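Local coordinates for Alr1585 protein (Nostoc sp., PDB 5C2I) that probably uses a bound haem to reduce hydrogen peroxide while oxidising dyes and other substrates, as a DyP-type (dye-decolorizing) peroxidase, at residues P208-R213 against D235-E240; D226-K231 against K333-G338; N315-L320 against T340-T345. The protein carries 1 engineered substitution. All blocks are in the same frame, centred on the assembly; numbering follows the deposited sequence.

Interaction 1. Residues P208-R213 against D235-E240; sequences PLFMKR and DSILVE
F210 and I237 meet by a methyl group laid over an aromatic face, with S236 beside the same ring. From CB outward, the F210 side chain starts clear of the 235-240 segment: its CB lies 5.9 Å from I237 CG2, its CG 4.8 Å. CB already points toward 235-240, and with CG trans to the carbonyl carbon (chi1 -55°) the ring continues in that direction. Contact begins at the far half of the ring. F210 CE2 is 3.8 Å from I237 CD1, whereas F210 CE1 approaches I237 CG2 to 3.7 Å: the delta methyl sits by CE2 while the branch methyl CG2 covers the face near CE1 and CZ. At the tip itself, F210 CZ lies 3.6 Å from I237 CG2. That methyl stands 4.0 Å from the ring centroid and 28° off the normal, which satisfies a CH-pi contact over the face.

The contact brings a loop leading into helix 212-221, with M211 at its N-cap position, against the chain as it leaves a 3-10 turn and heads for strand 239-240, a short strand paired antiparallel with strand 250-261. Segment 235-240 falls in the C-terminal DyP-type peroxidase family region, which belongs to the dimeric alpha+beta barrel group. T363 of strand 363-369, in the same sheet, touches both F210 and I237, while A232 packs against the phenyl ring and I34 and L35 against the isoleucine.

S236 takes a different place. Its OG sits in the ring plane at the edge, 3.9 Å from F210 CE1, a van der Waals distance. No hydrogen bond crosses between the two segments, and the hydroxyl is satisfied instead by the carbonyl O of P233.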
loop_
_atom_site.group_PDB
_atom_site.type_symbol
_atom_site.label_atom_id
_atom_site.label_comp_id
_atom_site.label_asym_id
_atom_site.label_seq_id
_atom_site.Cartn_x
_atom_site.Cartn_y
_atom_site.Cartn_z
ATOM N N PRO A 208 -25.662 11.645 18.352
ATOM C CA PRO A 208 -26.408 11.000 19.436
ATOM C C PRO A 208 -26.001 9.545 19.592
ATOM O O PRO A 208 -25.856 8.844 18.576
ATOM C CB PRO A 208 -27.865 11.083 18.966
ATOM C CG PRO A 208 -27.894 12.055 17.862
ATOM C CD PRO A 208 -26.538 12.058 17.241
ATOM N N LEU A 209 -25.821 9.089 20.827
ATOM C CA LEU A 209 -25.372 7.726 21.085
ATOM C C LEU A 209 -26.435 6.967 21.849
ATOM O O LEU A 209 -27.081 7.521 22.767
ATOM C CB LEU A 209 -24.064 7.727 21.886
ATOM C CG LEU A 209 -22.926 8.539 21.233
ATOM C CD1 LEU A 209 -21.670 8.409 22.094
ATOM C CD2 LEU A 209 -22.644 8.035 19.828
ATOM N N PHE A 210 -26.546 5.679 21.524
ATOM C CA PHE A 210 -27.580 4.797 22.084
ATOM C C PHE A 210 -27.057 3.469 22.604
ATOM O O PHE A 210 -27.475 3.022 23.648
ATOM C CB PHE A 210 -28.636 4.499 20.999
ATOM C CG PHE A 210 -29.229 5.733 20.399
ATOM C CD1 PHE A 210 -30.214 6.437 21.067
ATOM C CD2 PHE A 210 -28.791 6.206 19.187
ATOM C CE1 PHE A 210 -30.740 7.599 20.520
ATOM C CE2 PHE A 210 -29.310 7.371 18.648
ATOM C CZ PHE A 210 -30.302 8.027 19.315
ATOM N N MET A 211 -26.125 2.870 21.885
ATOM C CA MET A 211 -25.617 1.550 22.221
ATOM C C MET A 211 -24.377 1.632 23.107
ATOM O O MET A 211 -23.503 2.510 22.888
ATOM C CB MET A 211 -25.305 0.752 20.937
ATOM C CG MET A 211 -26.434 0.634 19.936
ATOM S SD MET A 211 -27.912 -0.105 20.652
ATOM C CE MET A 211 -27.336 -1.715 21.068
ATOM N N LYS A 212 -24.309 0.732 24.067
ATOM C CA LYS A 212 -23.181 0.659 25.024
ATOM C C LYS A 212 -21.799 0.742 24.356
ATOM O O LYS A 212 -20.914 1.462 24.850
ATOM C CB LYS A 212 -23.250 -0.593 25.891
ATOM C CG LYS A 212 -22.110 -0.676 26.933
ATOM C CD LYS A 212 -22.277 -1.824 27.911
ATOM C CE LYS A 212 -21.103 -1.862 28.864
ATOM N NZ LYS A 212 -21.258 -2.925 29.866
ATOM N N ARG A 213 -21.597 0.011 23.268
ATOM C CA ARG A 213 -20.266 -0.045 22.646
ATOM C C ARG A 213 -19.844 1.363 22.236
ATOM O O ARG A 213 -18.671 1.757 22.420
ATOM C CB ARG A 213 -20.248 -0.958 21.414
ATOM C CG ARG A 213 -20.457 -2.422 21.753
ATOM C CD ARG A 213 -19.175 -3.172 21.894
ATOM N NE ARG A 213 -18.192 -2.842 20.863
ATOM C CZ ARG A 213 -16.907 -3.190 20.944
ATOM N NH1 ARG A 213 -16.464 -3.921 21.973
ATOM N NH2 ARG A 213 -16.065 -2.802 19.993
ATOM N N ASP A 235 -36.572 7.700 22.385
ATOM C CA ASP A 235 -37.670 8.416 21.727
ATOM C C ASP A 235 -37.244 9.595 20.857
ATOM O O ASP A 235 -38.090 10.192 20.184
ATOM C CB ASP A 235 -38.783 8.792 22.711
ATOM C CG ASP A 235 -38.418 9.885 23.651
ATOM O OD1 ASP A 235 -37.318 10.433 23.633
ATOM O OD2 ASP A 235 -39.292 10.245 24.427
ATOM N N SER A 236 -35.939 9.883 20.810
ATOM C CA SER A 236 -35.414 10.853 19.878
ATOM C C SER A 236 -35.078 10.227 18.512
ATOM O O SER A 236 -34.748 10.939 17.561
ATOM C CB SER A 236 -34.192 11.583 20.429
ATOM O OG SER A 236 -33.107 10.663 20.407
ATOM N N ILE A 237 -35.218 8.912 18.399
ATOM C CA ILE A 237 -34.946 8.250 17.138
ATOM C C ILE A 237 -35.983 7.162 16.760
ATOM O O ILE A 237 -36.232 6.957 15.566
ATOM C CB ILE A 237 -33.495 7.681 17.133
ATOM C CG1 ILE A 237 -33.037 7.271 15.752
ATOM C CG2 ILE A 237 -33.323 6.506 18.114
ATOM C CD1 ILE A 237 -31.554 6.942 15.654
ATOM N N LEU A 238 -36.543 6.461 17.750
ATOM C CA LEU A 238 -37.520 5.409 17.481
ATOM C C LEU A 238 -38.960 5.861 17.612
ATOM O O LEU A 238 -39.263 6.676 18.440
ATOM C CB LEU A 238 -37.278 4.215 18.417
ATOM C CG LEU A 238 -35.877 3.612 18.371
ATOM C CD1 LEU A 238 -35.825 2.339 19.175
ATOM C CD2 LEU A 238 -35.411 3.352 16.947
ATOM N N VAL A 239 -39.841 5.254 16.824
ATOM C CA VAL A 239 -41.277 5.343 17.039
ATOM C C VAL A 239 -41.866 3.951 16.891
ATOM O O VAL A 239 -41.374 3.098 16.111
ATOM C CB VAL A 239 -42.089 6.256 16.103
ATOM C CG1 VAL A 239 -41.863 7.734 16.431
ATOM C CG2 VAL A 239 -41.761 5.911 14.684
ATOM N N GLU A 240 -42.948 3.751 17.590
ATOM C CA GLU A 240 -43.695 2.504 17.449
ATOM C C GLU A 240 -44.109 2.327 15.999
ATOM O O GLU A 240 -44.641 3.244 15.380
ATOM C CB GLU A 240 -44.953 2.515 18.293
ATOM C CG GLU A 240 -44.735 2.116 19.710
ATOM C CD GLU A 240 -46.040 2.069 20.495
ATOM O OE1 GLU A 240 -47.126 1.899 19.909
ATOM O OE2 GLU A 240 -45.955 2.244 21.712
#

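Interaction 2. Residues D226-K231 against K333-G338; sequences DKWDPK and KTNPRG. With HEM (protoporphyrin IX containing Fe), chain E.
One guanidinium group, that of R337, serves two partners at once, one over its face and one at its edge: the face lies against the indole of W228, and the edge grips a haem propionate. The cation-pi contact is measured by R337 CZ standing 4.4 Å from the centroid of the five-membered ring of W228, almost on the ring normal. Indole and guanidinium planes are 35° apart, so the two groups are tilted rather than parallel; of the guanidinium atoms, NH1 comes nearest, 3.6 Å from W228 CG. R337 CG also touches the six-membered ring, 3.9 Å from W228 CZ3, the two side chains crossing at about a right angle. The arginine chain is extended from CG to NE, which carries its head past the ring to the propionate.

There R337 NH2 donates to haem O1D at 2.9 Å, nearly straight at 169°, while N335 ND2 donates to O2D of the same carboxylate at 2.9 Å and 166°. Each propionate oxygen is thus held by its own donor, which should fix the rotation of the carboxylate. N335 ND2 also lies 3.3 Å from W228 CZ2. Its amide is held in turn by an Asx turn, in which N335 OD1 accepts from R337 N at 3.0 Å. Bonds from R337 NH1 to F314 O and from R337 NH2 to N312 OD1 further hold the guanidinium.

With S206, G204 and R364 also hydrogen-bonded to the haem, this is the propionate side of the haem pocket of a DyP-type peroxidase.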
loop_
_atom_site.group_PDB
_atom_site.type_symbol
_atom_site.label_atom_id
_atom_site.label_comp_id
_atom_site.label_asym_id
_atom_site.label_seq_id
_atom_site.Cartn_x
_atom_site.Cartn_y
_atom_site.Cartn_z
ATOM N N ASP A 226 -17.472 15.332 30.346
ATOM C CA ASP A 226 -17.600 16.434 31.310
ATOM C C ASP A 226 -18.003 17.789 30.701
ATOM O O ASP A 226 -18.402 18.676 31.450
ATOM C CB ASP A 226 -16.415 16.527 32.264
ATOM C CG ASP A 226 -15.109 16.908 31.632
ATOM O OD1 ASP A 226 -15.027 17.379 30.513
ATOM O OD2 ASP A 226 -14.105 16.740 32.371
ATOM N N LYS A 227 -17.920 17.948 29.391
ATOM C CA LYS A 227 -18.408 19.184 28.736
ATOM C C LYS A 227 -19.662 19.018 27.866
ATOM O O LYS A 227 -20.364 19.996 27.567
ATOM C CB LYS A 227 -17.288 19.784 27.868
ATOM C CG LYS A 227 -16.061 20.200 28.667
ATOM C CD LYS A 227 -16.381 21.393 29.560
ATOM C CE LYS A 227 -15.281 21.588 30.606
ATOM N NZ LYS A 227 -14.094 22.134 29.924
ATOM N N TRP A 228 -19.933 17.811 27.423
ATOM C CA TRP A 228 -21.054 17.524 26.529
ATOM C C TRP A 228 -21.454 16.073 26.701
ATOM O O TRP A 228 -20.593 15.191 26.643
ATOM C CB TRP A 228 -20.674 17.734 25.056
ATOM C CG TRP A 228 -21.664 17.220 24.079
ATOM C CD1 TRP A 228 -21.553 16.077 23.306
ATOM C CD2 TRP A 228 -22.962 17.784 23.754
ATOM N NE1 TRP A 228 -22.651 15.955 22.497
ATOM C CE2 TRP A 228 -23.532 16.973 22.752
ATOM C CE3 TRP A 228 -23.651 18.922 24.160
ATOM C CZ2 TRP A 228 -24.801 17.238 22.186
ATOM C CZ3 TRP A 228 -24.909 19.188 23.584
ATOM C CH2 TRP A 228 -25.462 18.347 22.645
ATOM N N ASP A 229 -22.748 15.840 26.922
ATOM C CA ASP A 229 -23.310 14.486 26.979
ATOM C C ASP A 229 -23.908 14.094 25.624
ATOM O O ASP A 229 -24.969 14.581 25.258
ATOM C CB ASP A 229 -24.383 14.440 28.073
ATOM C CG ASP A 229 -25.000 13.059 28.255
ATOM O OD1 ASP A 229 -24.619 12.106 27.523
ATOM O OD2 ASP A 229 -25.855 12.941 29.162
ATOM N N PRO A 230 -23.259 13.170 24.871
ATOM C CA PRO A 230 -23.769 12.774 23.574
ATOM C C PRO A 230 -24.888 11.711 23.581
ATOM O O PRO A 230 -25.474 11.422 22.553
ATOM C CB PRO A 230 -22.547 12.146 22.919
ATOM C CG PRO A 230 -21.889 11.456 24.058
ATOM C CD PRO A 230 -22.015 12.441 25.215
ATOM N N LYS A 231 -25.198 11.151 24.731
ATOM C CA LYS A 231 -26.287 10.212 24.821
ATOM C C LYS A 231 -27.608 10.859 24.459
ATOM O O LYS A 231 -27.799 12.063 24.618
ATOM C CB LYS A 231 -26.402 9.648 26.247
ATOM C CG LYS A 231 -25.217 8.767 26.611
ATOM C CD LYS A 231 -25.347 8.062 27.957
ATOM C CE LYS A 231 -25.285 8.777 29.269
ATOM N NZ LYS A 231 -24.497 10.004 29.269
ATOM N N LYS A 333 -24.302 26.172 14.389
ATOM C CA LYS A 333 -25.663 26.320 13.871
ATOM C C LYS A 333 -26.494 25.032 14.059
ATOM O O LYS A 333 -27.638 25.088 14.526
ATOM C CB LYS A 333 -25.625 26.618 12.388
ATOM C CG LYS A 333 -25.303 28.066 12.087
ATOM C CD LYS A 333 -26.549 28.949 12.205
ATOM C CE LYS A 333 -26.615 30.077 11.213
ATOM N NZ LYS A 333 -27.966 30.697 11.101
ATOM N N THR A 334 -25.880 23.882 13.786
ATOM C CA THR A 334 -26.608 22.627 13.810
ATOM C C THR A 334 -26.656 22.014 15.205
ATOM O O THR A 334 -27.573 21.241 15.499
ATOM C CB THR A 334 -26.039 21.612 12.804
ATOM O OG1 THR A 334 -24.663 21.359 13.106
ATOM C CG2 THR A 334 -26.159 22.094 11.405
ATOM N N ASN A 335 -25.679 22.331 16.052
ATOM C CA ASN A 335 -25.676 21.906 17.429
ATOM C C ASN A 335 -25.215 23.047 18.315
ATOM O O ASN A 335 -24.015 23.258 18.534
ATOM C CB ASN A 335 -24.830 20.673 17.680
ATOM C CG ASN A 335 -24.956 20.202 19.140
ATOM O OD1 ASN A 335 -25.615 20.866 19.960
ATOM N ND2 ASN A 335 -24.289 19.112 19.482
ATOM N N PRO A 336 -26.176 23.839 18.799
ATOM C CA PRO A 336 -25.794 25.035 19.542
ATOM C C PRO A 336 -25.164 24.758 20.918
ATOM O O PRO A 336 -24.717 25.710 21.568
ATOM C CB PRO A 336 -27.135 25.803 19.683
ATOM C CG PRO A 336 -27.986 25.315 18.565
ATOM C CD PRO A 336 -27.602 23.854 18.418
ATOM N N ARG A 337 -25.201 23.495 21.367
ATOM C CA ARG A 337 -24.689 23.068 22.668
ATOM C C ARG A 337 -25.040 24.015 23.826
ATOM O O ARG A 337 -24.189 24.322 24.688
ATOM C CB ARG A 337 -23.156 22.835 22.613
ATOM C CG ARG A 337 -22.791 21.821 21.546
ATOM C CD ARG A 337 -21.335 21.405 21.593
ATOM N NE ARG A 337 -21.067 20.491 20.486
ATOM C CZ ARG A 337 -20.314 19.389 20.515
ATOM N NH1 ARG A 337 -19.682 18.989 21.617
ATOM N NH2 ARG A 337 -20.163 18.699 19.382
ATOM N N GLY A 338 -26.274 24.495 23.831
ATOM C CA GLY A 338 -26.740 25.407 24.869
ATOM C C GLY A 338 -27.003 26.846 24.479
ATOM O O GLY A 338 -27.594 27.600 25.285
HETATM C CHA HEM E . -21.462 18.132 11.594
HETATM C CHB HEM E . -20.153 18.561 6.972
HETATM C CHC HEM E . -24.817 18.664 5.682
HETATM C CHD HEM E . -26.072 18.489 10.327
HETATM C C1A HEM E . -20.695 18.261 10.447
HETATM C C2A HEM E . -19.271 18.324 10.416
HETATM C C3A HEM E . -18.909 18.444 9.120
HETATM C C4A HEM E . -20.098 18.429 8.356
HETATM C CMA HEM E . -17.518 18.516 8.551
HETATM C CAA HEM E . -18.305 18.265 11.607
HETATM C CBA HEM E . -17.841 16.886 12.081
HETATM C CGA HEM E . -19.040 16.092 12.522
HETATM O O1A HEM E . -19.531 16.209 13.683
HETATM O O2A HEM E . -19.551 15.315 11.714
HETATM C C1B HEM E . -21.334 18.578 6.231
HETATM C C2B HEM E . -21.382 18.637 4.795
HETATM C C3B HEM E . -22.657 18.623 4.433
HETATM C C4B HEM E . -23.418 18.621 5.685
HETATM C CMB HEM E . -20.191 18.664 3.904
HETATM C CAB HEM E . -23.302 18.595 3.097
HETATM C CBB HEM E . -22.706 18.129 1.985
HETATM C C1C HEM E . -25.592 18.678 6.853
HETATM C C2C HEM E . -26.956 18.871 6.922
HETATM C C3C HEM E . -27.304 18.845 8.248
HETATM C C4C HEM E . -26.130 18.607 8.972
HETATM C CMC HEM E . -27.924 19.020 5.785
HETATM C CAC HEM E . -28.608 19.048 8.877
HETATM C CBC HEM E . -29.614 19.774 8.454
HETATM C C1D HEM E . -24.876 18.256 11.004
HETATM C C2D HEM E . -24.859 18.050 12.448
HETATM C C3D HEM E . -23.586 17.998 12.814
HETATM C C4D HEM E . -22.830 18.124 11.549
HETATM C CMD HEM E . -26.045 17.942 13.393
HETATM C CAD HEM E . -23.071 17.756 14.203
HETATM C CBD HEM E . -22.945 19.035 15.039
HETATM C CGD HEM E . -22.470 18.690 16.412
HETATM O O1D HEM E . -21.458 19.269 16.801
HETATM O O2D HEM E . -23.071 17.847 17.162
HETATM N NA HEM E . -21.193 18.404 9.186
HETATM N NB HEM E . -22.543 18.648 6.690
HETATM N NC HEM E . -25.069 18.614 8.111
HETATM N ND HEM E . -23.642 18.373 10.509
HETATM FE FE HEM E . -23.113 18.539 8.662
HETATM O O HOH W 1 -23.345 16.245 8.270
#

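Interaction 3. Residues N315-L320 against T340-T345; sequences NYDGDL and TARLLT
D317 OD1 and R342 NH1 form a salt bridge of 2.9 Å, though as a hydrogen bond it is weak, since the N-H...O angle is only 127°. The carboxylate and guanidinium planes stand 88° apart, so the two groups do not pair side by side. D317 lies in a type I beta turn running from Y316 to D319, entered through an Asx turn in which N315 OD1 accepts from D317 N at 2.9 Å. Water 2 adds a bridge between the same groups: it sits in the guanidinium plane at its edge, accepts from R342 NH2 at 2.8 Å and from Y316 N at 2.7 Å, and donates to D317 OD1. R342 NH2 also makes a salt bridge to D339, at the start of helix 339-343, so the arginine is shared between its own helix and the turn.

The R342 chain bends at its third torsion (chi3 -81°), turning the head across the leucine that follows the turn. Packing there is peripheral, both D317 and L320 being exposed. Y316 CB stays at 4.3 Å from R342 NH2, and L320 CD2 rests over one face of the guanidinium, towards its rim, 3.5 Å from R342 NE.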
loop_
_atom_site.group_PDB
_atom_site.type_symbol
_atom_site.label_atom_id
_atom_site.label_comp_id
_atom_site.label_asym_id
_atom_site.label_seq_id
_atom_site.Cartn_x
_atom_site.Cartn_y
_atom_site.Cartn_z
ATOM N N ASN A 315 -18.202 22.481 24.796
ATOM C CA ASN A 315 -19.419 23.218 24.588
ATOM C C ASN A 315 -18.935 24.630 24.253
ATOM O O ASN A 315 -17.736 24.856 24.045
ATOM C CB ASN A 315 -20.339 23.113 25.812
ATOM C CG ASN A 315 -19.661 23.557 27.092
ATOM O OD1 ASN A 315 -19.060 24.614 27.127
ATOM N ND2 ASN A 315 -19.693 22.732 28.125
ATOM N N TYR A 316 -19.841 25.578 24.189
ATOM C CA TYR A 316 -19.400 26.914 23.819
ATOM C C TYR A 316 -19.416 27.886 25.032
ATOM O O TYR A 316 -19.369 29.124 24.860
ATOM C CB TYR A 316 -20.296 27.414 22.706
ATOM C CG TYR A 316 -20.217 26.547 21.456
ATOM C CD1 TYR A 316 -19.037 26.457 20.738
ATOM C CD2 TYR A 316 -21.326 25.844 20.983
ATOM C CE1 TYR A 316 -18.959 25.679 19.589
ATOM C CE2 TYR A 316 -21.257 25.038 19.832
ATOM C CZ TYR A 316 -20.079 24.945 19.153
ATOM O OH TYR A 316 -20.006 24.152 18.015
ATOM N N ASP A 317 -19.404 27.325 26.242
ATOM C CA ASP A 317 -19.385 28.109 27.493
ATOM C C ASP A 317 -18.131 28.972 27.643
ATOM O O ASP A 317 -18.194 29.995 28.308
ATOM C CB ASP A 317 -19.542 27.215 28.754
ATOM C CG ASP A 317 -20.934 26.558 28.870
ATOM O OD1 ASP A 317 -21.797 26.709 27.985
ATOM O OD2 ASP A 317 -21.159 25.816 29.854
ATOM N N GLY A 318 -17.000 28.580 27.060
ATOM C CA GLY A 318 -15.791 29.389 27.025
ATOM C C GLY A 318 -15.746 30.356 25.851
ATOM O O GLY A 318 -14.717 31.008 25.631
ATOM N N ASP A 319 -16.868 30.500 25.147
ATOM C CA ASP A 319 -16.933 31.187 23.849
ATOM C C ASP A 319 -18.318 31.812 23.677
ATOM O O ASP A 319 -18.933 31.722 22.602
ATOM C CB ASP A 319 -16.637 30.171 22.750
ATOM C CG ASP A 319 -16.390 30.796 21.383
ATOM O OD1 ASP A 319 -16.135 32.014 21.281
ATOM O OD2 ASP A 319 -16.375 29.998 20.416
ATOM N N LEU A 320 -18.801 32.466 24.738
ATOM C CA LEU A 320 -20.153 33.002 24.747
ATOM C C LEU A 320 -20.358 34.102 23.706
ATOM O O LEU A 320 -21.438 34.233 23.167
ATOM C CB LEU A 320 -20.514 33.562 26.129
ATOM C CG LEU A 320 -20.509 32.543 27.273
ATOM C CD1 LEU A 320 -20.819 33.167 28.642
ATOM C CD2 LEU A 320 -21.473 31.418 26.985
ATOM N N THR A 340 -29.159 28.207 22.630
ATOM C CA THR A 340 -30.596 28.584 22.615
ATOM C C THR A 340 -31.180 28.662 24.026
ATOM O O THR A 340 -32.087 29.464 24.299
ATOM C CB THR A 340 -31.493 27.667 21.762
ATOM O OG1 THR A 340 -31.674 26.396 22.416
ATOM C CG2 THR A 340 -30.939 27.476 20.356
ATOM N N ALA A 341 -30.594 27.888 24.933
ATOM C CA ALA A 341 -31.001 27.881 26.324
ATOM C C ALA A 341 -30.528 29.117 27.071
ATOM O O ALA A 341 -31.181 29.558 28.002
ATOM C CB ALA A 341 -30.511 26.598 27.000
ATOM N N ARG A 342 -29.393 29.683 26.687
ATOM C CA ARG A 342 -28.966 30.973 27.217
ATOM C C ARG A 342 -29.627 32.173 26.613
ATOM O O ARG A 342 -29.984 33.131 27.304
ATOM C CB ARG A 342 -27.522 31.239 26.875
ATOM C CG ARG A 342 -26.538 30.518 27.718
ATOM C CD ARG A 342 -25.153 30.998 27.322
ATOM N NE ARG A 342 -24.691 30.304 26.115
ATOM C CZ ARG A 342 -24.212 29.057 26.095
ATOM N NH1 ARG A 342 -24.111 28.357 27.221
ATOM N NH2 ARG A 342 -23.821 28.504 24.955
ATOM N N LEU A 343 -29.651 32.178 25.289
ATOM C CA LEU A 343 -29.826 33.424 24.554
ATOM C C LEU A 343 -31.283 33.646 24.292
ATOM O O LEU A 343 -31.721 34.789 24.276
ATOM C CB LEU A 343 -29.019 33.411 23.232
ATOM C CG LEU A 343 -27.489 33.439 23.397
ATOM C CD1 LEU A 343 -26.810 33.221 22.058
ATOM C CD2 LEU A 343 -27.033 34.774 24.048
ATOM N N LEU A 344 -32.035 32.565 24.105
ATOM C CA LEU A 344 -33.428 32.668 23.712
ATOM C C LEU A 344 -34.398 32.290 24.824
ATOM O O LEU A 344 -35.586 32.093 24.533
ATOM C CB LEU A 344 -33.716 31.795 22.479
ATOM C CG LEU A 344 -32.823 31.950 21.251
ATOM C CD1 LEU A 344 -33.164 30.846 20.261
ATOM C CD2 LEU A 344 -33.015 33.334 20.633
ATOM N N THR A 345 -33.899 32.156 26.063
ATOM C CA THR A 345 -34.729 31.804 27.208
ATOM C C THR A 345 -34.796 33.001 28.092
ATOM O O THR A 345 -33.762 33.506 28.545
ATOM C CB THR A 345 -34.137 30.663 28.052
ATOM O OG1 THR A 345 -33.912 29.530 27.222
ATOM C CG2 THR A 345 -35.087 30.272 29.186
HETATM O O HOH W 2 -22.251 26.248 25.267
#

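How the interactions relate
Interactions 1 and 2 are buried and interaction 3 is largely peripheral, and the chemistry follows: apolar CH-pi packing in the first, cation-pi and propionate bonds at the haem in the second, a water-assisted salt bridge in the third. Interactions 1 and 2 join where L209 N probably bonds to P230 O, so residues 208-213 and 226-231 are neighbours in the fold. Interactions 2 and 3 lie closest, with centres 11 Å apart: K227 O and N315 ND2 probably bond, Y316 packs on 333-338, and helices 330-334 and 339-343 are successive. Interactions 1 and 3 do not touch, their nearest atoms being about 14 Å apart.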